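Local coordinates for hypothetical protein Atu0120 (Agrobacterium tumefaciens, PDB 2I6H) that is of unknown function but belongs to the DUF924 family of bacterial proteins and folds as a helical chain without strands, at residues A28-D33 with D59-A64; L131-Y136 with D153-L158. All blocks are in the same frame, centred on the assembly; numbering follows the deposited sequence. Where two conformers were deposited one is given.

Contact 1. Residues A28-D33 with D59-A64; sequences AALAAD and DRFRDA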
loop_
_atom_site.group_PDB
_atom_site.type_symbol
_atom_site.label_atom_id
_atom_site.label_comp_id
_atom_site.label_asym_id
_atom_site.label_seq_id
_atom_site.Cartn_x
_atom_site.Cartn_y
_atom_site.Cartn_z
ATOM N N ALA A 28 -22.729 -21.545 5.284
ATOM C CA ALA A 28 -22.042 -22.009 6.503
ATOM C C ALA A 28 -21.765 -20.871 7.496
ATOM O O ALA A 28 -21.240 -19.795 7.113
ATOM C CB ALA A 28 -20.717 -22.713 6.137
ATOM N N ALA A 29 -22.045 -21.125 8.770
ATOM C CA ALA A 29 -21.592 -20.205 9.816
ATOM C C ALA A 29 -20.083 -20.005 9.773
ATOM O O ALA A 29 -19.607 -18.888 9.977
ATOM C CB ALA A 29 -22.027 -20.710 11.174
ATOM N N LEU A 30 -19.335 -21.090 9.523
ATOM C CA LEU A 30 -17.874 -21.012 9.510
ATOM C C LEU A 30 -17.386 -19.977 8.487
ATOM O O LEU A 30 -16.453 -19.216 8.777
ATOM C CB LEU A 30 -17.286 -22.397 9.208
ATOM C CG LEU A 30 -15.735 -22.488 9.226
ATOM C CD1 LEU A 30 -15.158 -22.178 10.620
ATOM C CD2 LEU A 30 -15.373 -23.908 8.795
ATOM N N ALA A 31 -17.973 -19.970 7.291
ATOM C CA ALA A 31 -17.535 -18.992 6.277
ATOM C C ALA A 31 -17.775 -17.554 6.775
ATOM O O ALA A 31 -16.906 -16.675 6.651
ATOM C CB ALA A 31 -18.258 -19.245 4.920
ATOM N N ALA A 32 -18.942 -17.328 7.360
ATOM C CA ALA A 32 -19.282 -15.999 7.887
ATOM C C ALA A 32 -18.350 -15.625 9.050
ATOM O O ALA A 32 -17.945 -14.464 9.188
ATOM C CB ALA A 32 -20.744 -15.951 8.329
ATOM N N ASP A 33 -18.060 -16.595 9.905
ATOM C CA ASP A 33 -17.080 -16.389 11.000
ATOM C C ASP A 33 -15.731 -15.936 10.477
ATOM O O ASP A 33 -15.098 -15.080 11.100
ATOM C CB ASP A 33 -16.868 -17.672 11.841
ATOM C CG ASP A 33 -18.087 -18.054 12.689
ATOM O OD1 ASP A 33 -19.020 -17.235 12.818
ATOM O OD2 ASP A 33 -18.085 -19.197 13.231
ATOM N N ASP A 59 -5.186 -20.331 15.603
ATOM C CA ASP A 59 -6.064 -20.880 16.635
ATOM C C ASP A 59 -7.503 -21.033 16.137
ATOM O O ASP A 59 -8.143 -22.073 16.377
ATOM C CB ASP A 59 -6.008 -20.022 17.908
ATOM C CG ASP A 59 -6.878 -20.573 19.045
ATOM O OD1 ASP A 59 -6.872 -21.794 19.303
ATOM O OD2 ASP A 59 -7.552 -19.762 19.720
ATOM N N ARG A 60 -8.012 -20.020 15.450
ATOM C CA ARG A 60 -9.395 -20.032 14.933
ATOM C C ARG A 60 -9.578 -21.023 13.756
ATOM O O ARG A 60 -10.531 -21.818 13.761
ATOM C CB ARG A 60 -9.820 -18.622 14.475
ATOM C CG ARG A 60 -10.010 -17.585 15.616
ATOM C CD ARG A 60 -11.239 -17.784 16.496
ATOM N NE ARG A 60 -12.495 -18.062 15.804
ATOM C CZ ARG A 60 -13.400 -17.170 15.391
ATOM N NH1 ARG A 60 -13.227 -15.860 15.556
ATOM N NH2 ARG A 60 -14.518 -17.607 14.805
ATOM N N PHE A 61 -8.703 -20.931 12.758
ATOM C CA PHE A 61 -9.037 -21.417 11.415
ATOM C C PHE A 61 -8.088 -22.433 10.790
ATOM O O PHE A 61 -8.210 -22.728 9.599
ATOM C CB PHE A 61 -9.366 -20.233 10.474
ATOM C CG PHE A 61 -10.503 -19.378 10.973
ATOM C CD1 PHE A 61 -11.735 -19.967 11.328
ATOM C CD2 PHE A 61 -10.345 -17.991 11.104
ATOM C CE1 PHE A 61 -12.809 -19.188 11.834
ATOM C CE2 PHE A 61 -11.386 -17.190 11.580
ATOM C CZ PHE A 61 -12.636 -17.789 11.953
ATOM N N ARG A 62 -7.153 -22.985 11.586
ATOM C CA ARG A 62 -6.311 -24.067 11.037
ATOM C C ARG A 62 -7.171 -25.188 10.441
ATOM O O ARG A 62 -6.925 -25.615 9.320
ATOM C CB ARG A 62 -5.325 -24.639 12.075
ATOM C CG ARG A 62 -4.491 -25.787 11.522
ATOM C CD ARG A 62 -5.126 -27.133 11.894
ATOM N NE ARG A 62 -4.333 -28.254 11.357
ATOM C CZ ARG A 62 -4.841 -29.368 10.840
ATOM N NH1 ARG A 62 -4.011 -30.288 10.342
ATOM N NH2 ARG A 62 -6.165 -29.591 10.828
ATOM N N ASP A 63 -8.176 -25.667 11.182
ATOM C CA ASP A 63 -9.005 -26.788 10.677
ATOM C C ASP A 63 -9.715 -26.422 9.376
ATOM O O ASP A 63 -9.789 -27.242 8.453
ATOM C CB ASP A 63 -10.013 -27.262 11.738
ATOM C CG ASP A 63 -9.352 -28.043 12.847
ATOM O OD1 ASP A 63 -8.158 -28.446 12.695
ATOM O OD2 ASP A 63 -10.011 -28.237 13.893
ATOM N N ALA A 64 -10.235 -25.191 9.332
ATOM C CA ALA A 64 -10.902 -24.678 8.143
ATOM C C ALA A 64 -9.946 -24.669 6.947
ATOM O O ALA A 64 -10.355 -25.058 5.824
ATOM C CB ALA A 64 -11.467 -23.298 8.405
HETATM O O HOH W 1 -15.489 -14.567 13.762
HETATM O O HOH W 2 -15.613 -20.250 14.199
#
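Leu-30 and Asp-33, one turn apart on the first helix, meet residues 59-64 across an interface where the short helical segments run at 135° to each other, their axes 11.4 Å apart at closest approach. At that spacing the backbones do not touch, and side chains bridge the gap, the longer ones reaching across. Leu-30 divides its two methyls between two partners: CD1 lies 4.0 Å from CE1 of Phe-61, while CD2 packs at the same distance against CB of Ala-64. Its CG stands anti to the backbone N (chi1 -177°), which carries the fork across to the other helix. Phe-61 points the other way as it passes Leu-30 and brings CZ to 3.8 Å from the backbone O of Asp-33. One ring face of Phe-61 is covered by CB of Arg-60. Arg-60 bends at chi2 and chi3 and runs alongside the ring, so that CZ of Phe-61 lies against one face of its guanidinium. Asp-33 and Arg-60 come near without a salt bridge: OD2 of Asp-33 and NH2 of Arg-60 are 4.2 Å apart, and the carboxylate and guanidinium planes are inclined by 60°. One water donates to OD2 of Asp-33 and accepts from NH2 of Arg-60, 2.9 Å from each; another donates to the Asp-33 O and accepts from NH1 of Arg-60. Both waters lie in the guanidinium plane, at its edge. On the buried side, Phe-61 meets Phe-37 edge-to-face and, with Ala-64, touches Leu-89. The contact thus joins helices 29-41 and 51-69 of an all-alpha fold, apolar where helix 80-97 covers it and water-bridged between the charged groups.

Contact 2. Residues L131-Y136 with D153-L158; sequences LRVFFY and DLNQPL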
loop_
_atom_site.group_PDB
_atom_site.type_symbol
_atom_site.label_atom_id
_atom_site.label_comp_id
_atom_site.label_asym_id
_atom_site.label_seq_id
_atom_site.Cartn_x
_atom_site.Cartn_y
_atom_site.Cartn_z
ATOM N N LEU A 131 -12.344 -5.036 0.521
ATOM C CA LEU A 131 -12.110 -6.499 0.559
ATOM C C LEU A 131 -11.826 -7.108 -0.806
ATOM O O LEU A 131 -11.413 -8.256 -0.919
ATOM C CB LEU A 131 -13.291 -7.215 1.220
ATOM C CG LEU A 131 -13.523 -6.904 2.713
ATOM C CD1 LEU A 131 -14.874 -7.452 3.104
ATOM C CD2 LEU A 131 -12.387 -7.455 3.623
ATOM N N ARG A 132 -12.095 -6.344 -1.850
ATOM C CA ARG A 132 -11.955 -6.840 -3.225
ATOM C C ARG A 132 -10.569 -7.414 -3.548
ATOM O O ARG A 132 -10.450 -8.433 -4.257
ATOM C CB ARG A 132 -12.278 -5.649 -4.139
ATOM C CG ARG A 132 -12.638 -5.985 -5.512
ATOM C CD ARG A 132 -13.549 -4.831 -6.083
ATOM N NE ARG A 132 -14.886 -4.740 -5.476
ATOM C CZ ARG A 132 -15.653 -3.647 -5.501
ATOM N NH1 ARG A 132 -15.207 -2.541 -6.085
ATOM N NH2 ARG A 132 -16.861 -3.635 -4.965
ATOM N N VAL A 133 -9.525 -6.742 -3.064
ATOM C CA VAL A 133 -8.152 -7.148 -3.372
ATOM C C VAL A 133 -7.848 -8.623 -2.990
ATOM O O VAL A 133 -6.965 -9.250 -3.571
ATOM C CB VAL A 133 -7.105 -6.182 -2.759
ATOM C CG1 VAL A 133 -7.075 -6.312 -1.269
ATOM C CG2 VAL A 133 -5.690 -6.435 -3.422
ATOM N N PHE A 134 -8.552 -9.145 -1.982
ATOM C CA PHE A 134 -8.322 -10.568 -1.601
ATOM C C PHE A 134 -8.659 -11.617 -2.668
ATOM O O PHE A 134 -8.117 -12.743 -2.630
ATOM C CB PHE A 134 -8.898 -10.838 -0.204
ATOM C CG PHE A 134 -8.290 -9.920 0.809
ATOM C CD1 PHE A 134 -6.964 -10.135 1.200
ATOM C CD2 PHE A 134 -8.955 -8.750 1.240
ATOM C CE1 PHE A 134 -6.303 -9.263 2.072
ATOM C CE2 PHE A 134 -8.288 -7.831 2.133
ATOM C CZ PHE A 134 -6.963 -8.108 2.537
ATOM N N PHE A 135 -9.543 -11.258 -3.620
ATOM C CA PHE A 135 -9.798 -12.089 -4.794
ATOM C C PHE A 135 -8.666 -11.957 -5.839
ATOM O O PHE A 135 -8.580 -12.773 -6.755
ATOM C CB PHE A 135 -11.144 -11.689 -5.462
ATOM C CG PHE A 135 -12.338 -12.073 -4.663
ATOM C CD1 PHE A 135 -12.802 -13.398 -4.664
ATOM C CD2 PHE A 135 -12.999 -11.132 -3.876
ATOM C CE1 PHE A 135 -13.944 -13.788 -3.885
ATOM C CE2 PHE A 135 -14.157 -11.489 -3.124
ATOM C CZ PHE A 135 -14.619 -12.844 -3.123
ATOM N N TYR A 136 -7.818 -10.935 -5.718
ATOM C CA TYR A 136 -6.806 -10.636 -6.773
ATOM C C TYR A 136 -5.406 -11.073 -6.353
ATOM O O TYR A 136 -4.540 -11.383 -7.190
ATOM C CB TYR A 136 -6.820 -9.125 -7.084
ATOM C CG TYR A 136 -8.202 -8.580 -7.441
ATOM C CD1 TYR A 136 -9.219 -9.418 -7.968
ATOM C CD2 TYR A 136 -8.466 -7.208 -7.292
ATOM C CE1 TYR A 136 -10.487 -8.859 -8.305
ATOM C CE2 TYR A 136 -9.713 -6.653 -7.618
ATOM C CZ TYR A 136 -10.704 -7.483 -8.127
ATOM O OH TYR A 136 -11.938 -6.937 -8.454
ATOM N N ASP A 153 -4.510 -5.807 -14.216
ATOM C CA ASP A 153 -5.795 -5.382 -14.778
ATOM C C ASP A 153 -6.857 -5.299 -13.695
ATOM O O ASP A 153 -7.628 -4.346 -13.633
ATOM C CB ASP A 153 -6.268 -6.400 -15.824
ATOM C CG ASP A 153 -5.431 -6.352 -17.127
ATOM O OD1 ASP A 153 -4.657 -5.394 -17.321
ATOM O OD2 ASP A 153 -5.545 -7.301 -17.920
ATOM N N LEU A 154 -6.881 -6.299 -12.830
ATOM C CA LEU A 154 -7.895 -6.329 -11.781
ATOM C C LEU A 154 -7.693 -5.224 -10.749
ATOM O O LEU A 154 -8.675 -4.680 -10.231
ATOM C CB LEU A 154 -7.898 -7.711 -11.103
ATOM C CG LEU A 154 -8.468 -8.851 -11.960
ATOM C CD1 LEU A 154 -8.097 -10.173 -11.307
ATOM C CD2 LEU A 154 -9.991 -8.690 -12.128
ATOM N N ASN A 155 -6.435 -4.873 -10.484
ATOM C CA ASN A 155 -6.142 -3.813 -9.496
ATOM C C ASN A 155 -6.248 -2.392 -10.069
ATOM O O ASN A 155 -6.245 -1.409 -9.304
ATOM C CB ASN A 155 -4.772 -4.010 -8.849
ATOM C CG ASN A 155 -4.769 -5.111 -7.763
ATOM O OD1 ASN A 155 -5.092 -4.866 -6.580
ATOM N ND2 ASN A 155 -4.379 -6.327 -8.154
ATOM N N GLN A 156 -6.309 -2.266 -11.391
ATOM C CA GLN A 156 -6.357 -0.924 -11.986
ATOM C C GLN A 156 -7.506 -0.072 -11.390
ATOM O O GLN A 156 -7.242 1.074 -10.935
ATOM C CB GLN A 156 -6.353 -0.967 -13.531
ATOM C CG GLN A 156 -6.174 0.385 -14.222
ATOM C CD GLN A 156 -4.740 0.698 -14.667
ATOM O OE1 GLN A 156 -3.866 -0.185 -14.723
ATOM N NE2 GLN A 156 -4.499 1.969 -15.020
ATOM N N PRO A 157 -8.762 -0.598 -11.370
ATOM C CA PRO A 157 -9.843 0.198 -10.739
ATOM C C PRO A 157 -9.623 0.498 -9.270
ATOM O O PRO A 157 -10.110 1.518 -8.788
ATOM C CB PRO A 157 -11.081 -0.693 -10.836
ATOM C CG PRO A 157 -10.719 -1.824 -11.746
ATOM C CD PRO A 157 -9.260 -1.868 -11.960
ATOM N N LEU A 158 -8.930 -0.379 -8.548
ATOM C CA LEU A 158 -8.658 -0.118 -7.116
ATOM C C LEU A 158 -7.663 1.034 -6.982
ATOM O O LEU A 158 -7.712 1.793 -5.997
ATOM C CB LEU A 158 -8.090 -1.367 -6.434
ATOM C CG LEU A 158 -8.991 -2.619 -6.286
ATOM C CD1 LEU A 158 -8.266 -3.718 -5.514
ATOM C CD2 LEU A 158 -10.263 -2.244 -5.559
HETATM O O HOH W 3 -11.215 -4.944 -10.265
#
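A tyrosine clamped between two turns of an all-alpha fold forms the centre of this contact, which joins residues 131-136, a run of tight turns that continues helix 129-132, to residues 153-158, the last part of helix 145-155 and what follows. Leu-154 sets its CB over the middle of the Tyr-136 ring, a CH-pi contact 3.7 Å from CB to the ring centroid and only 8° off the normal. The opposite face lies against the backbone O of Arg-132, so the ring is sandwiched. Leu-154 then reaches along the CD1-CE1 edge, its CD1 3.6 Å from CD1 of Tyr-136. At the CE2 edge, CE2 of Tyr-136 comes within 3.4 Å of the Leu-154 O. CD1 of Leu-158 approaches the ring edge near its plane; the same methyl also packs 3.9 Å from CB of Val-133. Asn-155 places OD1 near the ring plane too, 3.6 Å from CG2 of Val-133, and turns ND2 back to the carbonyl of Ala-151 in its own helix. With CG anti to the carbonyl carbon (chi1 -54°), the tyrosine ring stands out toward the second segment. OH of Tyr-136 hydrogen-bonds to OD2 of Asp-124 and accepts from a water whose O is 2.8 Å from that OH. That water donates again to the Leu-154 O, 2.6 Å away, bridging segments that share no direct hydrogen bond. Thus the phenol is fixed at its polar end as well as over both faces. Ile-119 touches both Tyr-136 and Leu-154, placing the ring where helices 108-120 and 145-155 and the turns at 131-136 meet in this all-alpha fold.

In the fold
From the N terminus, the chain enters contact 1 as helix 29-41 begins, passes through the short helix 43-46, and returns along helix 51-69, closing a loop of 25 intervening residues. Helices 80-97, 108-120 and 123-126 follow before contact 2 opens at residues 131-136; a second, shorter loop of 16 residues, mostly helical, is closed by 153-158. The contacts are thus in series, neither nested nor crossed. The centres of contact 1 and contact 2 lie 24 Å apart, and the nearest atoms of contact 1 and contact 2 are about 10 Å apart. Helix 80-97 links the two regions, touching Ala-31 through Ser-82 near contact 1, and Leu-131 and Phe-134 through Leu-84 at contact 2. Local closures joined by a shared helix illustrate how an all-alpha chain is assembled.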